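Local coordinates for SGT1 (Saccharomyces cerevisiae, PDB 5AN3), which probably acts as a Skp1- and Hsp90-linked co-chaperone adaptor in kinetochore assembly, with an N-terminal TPR domain that mediates protein-protein interaction, at residues F43-L48 against E65-L70. Numbering follows the deposited sequence.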
ATOM      1  N   PHE B  43      -5.369  14.572  17.478  1.00 45.34           N
ATOM      2  CA  PHE B  43      -4.082  13.983  17.150  1.00 44.24           C
ATOM      3  C   PHE B  43      -3.930  12.578  17.666  1.00 46.56           C
ATOM      4  O   PHE B  43      -3.115  11.854  17.098  1.00 46.72           O
ATOM      5  CB  PHE B  43      -2.932  14.871  17.555  1.00 48.21           C
ATOM      6  CG  PHE B  43      -2.890  16.058  16.623  1.00 52.38           C
ATOM      7  CD1 PHE B  43      -2.803  15.883  15.236  1.00 56.69           C
ATOM      8  CD2 PHE B  43      -2.996  17.348  17.114  1.00 55.86           C
ATOM      9  CE1 PHE B  43      -2.818  16.979  14.367  1.00 58.52           C
ATOM     10  CE2 PHE B  43      -2.992  18.440  16.248  1.00 60.00           C
ATOM     11  CZ  PHE B  43      -2.916  18.246  14.880  1.00 58.66           C
ATOM     12  N   LYS B  44      -4.755  12.126  18.646  1.00 43.17           N
ATOM     13  CA  LYS B  44      -4.726  10.699  19.001  1.00 43.50           C
ATOM     14  C   LYS B  44      -5.277   9.916  17.809  1.00 47.76           C
ATOM     15  O   LYS B  44      -4.720   8.884  17.451  1.00 49.30           O
ATOM     16  CB  LYS B  44      -5.500  10.357  20.273  1.00 46.25           C
ATOM     17  CG  LYS B  44      -5.191   8.944  20.753  1.00 44.31           C
ATOM     18  CD  LYS B  44      -6.057   8.503  21.905  1.00 43.91           C
ATOM     19  CE  LYS B  44      -6.155   6.995  21.908  1.00 47.21           C
ATOM     20  NZ  LYS B  44      -6.915   6.490  23.076  1.00 49.34           N
ATOM     21  N   ALA B  45      -6.322  10.453  17.151  1.00 42.68           N
ATOM     22  CA  ALA B  45      -6.934   9.853  15.975  1.00 41.96           C
ATOM     23  C   ALA B  45      -5.908   9.787  14.832  1.00 47.09           C
ATOM     24  O   ALA B  45      -5.846   8.756  14.161  1.00 48.53           O
ATOM     25  CB  ALA B  45      -8.185  10.630  15.562  1.00 42.31           C
ATOM     26  N   ALA B  46      -5.048  10.852  14.666  1.00 42.66           N
ATOM     27  CA  ALA B  46      -3.951  10.924  13.675  1.00 41.81           C
ATOM     28  C   ALA B  46      -2.930   9.806  13.932  1.00 48.16           C
ATOM     29  O   ALA B  46      -2.532   9.125  12.983  1.00 49.26           O
ATOM     30  CB  ALA B  46      -3.264  12.287  13.708  1.00 42.55           C
ATOM     31  N   CYS B  47      -2.561   9.571  15.216  1.00 45.49           N
ATOM     32  CA  CYS B  47      -1.664   8.478  15.615  1.00 46.04           C
ATOM     33  C   CYS B  47      -2.218   7.162  15.142  1.00 47.75           C
ATOM     34  O   CYS B  47      -1.496   6.400  14.499  1.00 48.91           O
ATOM     35  CB  CYS B  47      -1.458   8.453  17.125  1.00 47.31           C
ATOM     36  SG  CYS B  47      -0.507   9.841  17.761  1.00 52.98           S
ATOM     37  N   LEU B  48      -3.503   6.900  15.465  1.00 41.08           N
ATOM     38  CA  LEU B  48      -4.189   5.658  15.134  1.00 41.06           C
ATOM     39  C   LEU B  48      -4.255   5.449  13.633  1.00 45.04           C
ATOM     40  O   LEU B  48      -4.077   4.318  13.183  1.00 45.93           O
ATOM     41  CB  LEU B  48      -5.591   5.608  15.758  1.00 40.45           C
ATOM     42  CG  LEU B  48      -5.664   5.554  17.284  1.00 43.60           C
ATOM     43  CD1 LEU B  48      -7.072   5.643  17.724  1.00 43.90           C
ATOM     44  CD2 LEU B  48      -5.099   4.276  17.827  1.00 43.89           C
ATOM     45  N   GLU B  65     -12.046   2.647  13.562  1.00 56.85           N
ATOM     46  CA  GLU B  65     -13.278   2.902  14.321  1.00 57.32           C
ATOM     47  C   GLU B  65     -12.965   3.774  15.548  1.00 59.81           C
ATOM     48  O   GLU B  65     -13.662   4.762  15.798  1.00 59.51           O
ATOM     49  CB  GLU B  65     -13.941   1.586  14.744  1.00 61.49           C
ATOM     50  N   ASN B  66     -11.867   3.450  16.256  1.00 55.19           N
ATOM     51  CA  ASN B  66     -11.358   4.188  17.415  1.00 53.38           C
ATOM     52  C   ASN B  66     -11.008   5.632  16.999  1.00 56.18           C
ATOM     53  O   ASN B  66     -11.421   6.572  17.684  1.00 56.62           O
ATOM     54  CB  ASN B  66     -10.149   3.436  17.993  1.00 52.28           C
ATOM     55  CG  ASN B  66      -9.656   3.797  19.372  1.00 77.67           C
ATOM     56  OD1 ASN B  66     -10.066   4.790  20.002  1.00 70.70           O
ATOM     57  ND2 ASN B  66      -8.696   3.011  19.847  1.00 69.53           N
ATOM     58  N   ALA B  67     -10.298   5.806  15.853  1.00 51.38           N
ATOM     59  CA  ALA B  67      -9.936   7.118  15.306  1.00 48.83           C
ATOM     60  C   ALA B  67     -11.200   7.943  15.030  1.00 52.62           C
ATOM     61  O   ALA B  67     -11.302   9.062  15.536  1.00 52.47           O
ATOM     62  CB  ALA B  67      -9.110   6.953  14.044  1.00 49.42           C
ATOM     63  N   LYS B  68     -12.208   7.353  14.333  1.00 49.68           N
ATOM     64  CA  LYS B  68     -13.490   8.009  14.020  1.00 50.34           C
ATOM     65  C   LYS B  68     -14.217   8.437  15.307  1.00 56.20           C
ATOM     66  O   LYS B  68     -14.706   9.568  15.381  1.00 56.63           O
ATOM     67  CB  LYS B  68     -14.383   7.095  13.166  1.00 54.47           C
ATOM     68  CG  LYS B  68     -15.781   7.652  12.870  1.00 65.71           C
ATOM     69  N   GLU B  69     -14.242   7.550  16.331  1.00 52.77           N
ATOM     70  CA  GLU B  69     -14.882   7.793  17.632  1.00 51.67           C
ATOM     71  C   GLU B  69     -14.199   8.951  18.376  1.00 54.54           C
ATOM     72  O   GLU B  69     -14.882   9.729  19.031  1.00 54.60           O
ATOM     73  CB  GLU B  69     -14.896   6.520  18.485  1.00 53.74           C
ATOM     74  N   LEU B  70     -12.870   9.098  18.229  1.00 50.45           N
ATOM     75  CA  LEU B  70     -12.126  10.221  18.818  1.00 48.54           C
ATOM     76  C   LEU B  70     -12.501  11.539  18.116  1.00 50.05           C
ATOM     77  O   LEU B  70     -12.591  12.581  18.770  1.00 49.02           O
ATOM     78  CB  LEU B  70     -10.610   9.991  18.729  1.00 47.67           C
ATOM     79  CG  LEU B  70      -9.999   9.078  19.781  1.00 51.22           C
ATOM     80  CD1 LEU B  70      -8.662   8.584  19.318  1.00 51.03           C
ATOM     81  CD2 LEU B  70      -9.845   9.793  21.099  1.00 50.90           C
TER
HETATM   82  O   HOH W   1      -9.479   6.240  22.786  1.00 53.09           O
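A close antiparallel helix pair within the all-helical TPR domain brings A45 and L48 of helix 38-52 against A67 and L70 of helix 61-81. The local axes come within 8.3 Å at 166° between their N-to-C directions, burying 286 Å² over both segments. This spacing is consistent with the small A45 and A67 at the closest point of the backbones, where their CA atoms are 4.1 Å apart. With only methyls between the backbones, A45 CB reaches to 3.5 Å from A67 O. L70, about one turn on from A67 in helix 61-81, has its CB 4.0 Å from A45 CB. The two leucines cross at about a right angle, L48 CD1 meeting L70 CD1 at 3.7 Å. The same L48 methyl lies against the carboxamide of N66, 3.6 Å from N66 CG, with OD1 and ND2 both slightly farther away. Successive antiparallel helices packed side by side are the pattern of TPR domains, and the same residues also reach neighbouring helices: K44 and L48 touch helix 20-33, while A67 meets H97 of helix 84-100. At the border of the apolar patch, K44 supplies its aliphatic chain. K44 CG stands anti to the backbone N (chi1 -168°) and the chain beyond is extended, which carries CB through CE across L70 CD1 at near-equal range, K44 CD being 3.7 Å from that methyl. Beyond the leucine, K44 NZ donates to a water at 2.6 Å, which in turn donates to N66 OD1, a bridge of one water between the two helices. Replacing K44 by an alanine is likely to strip one side of L70 CD1 of its cover and leave the water without its lysine donor, breaking the bridge to N66.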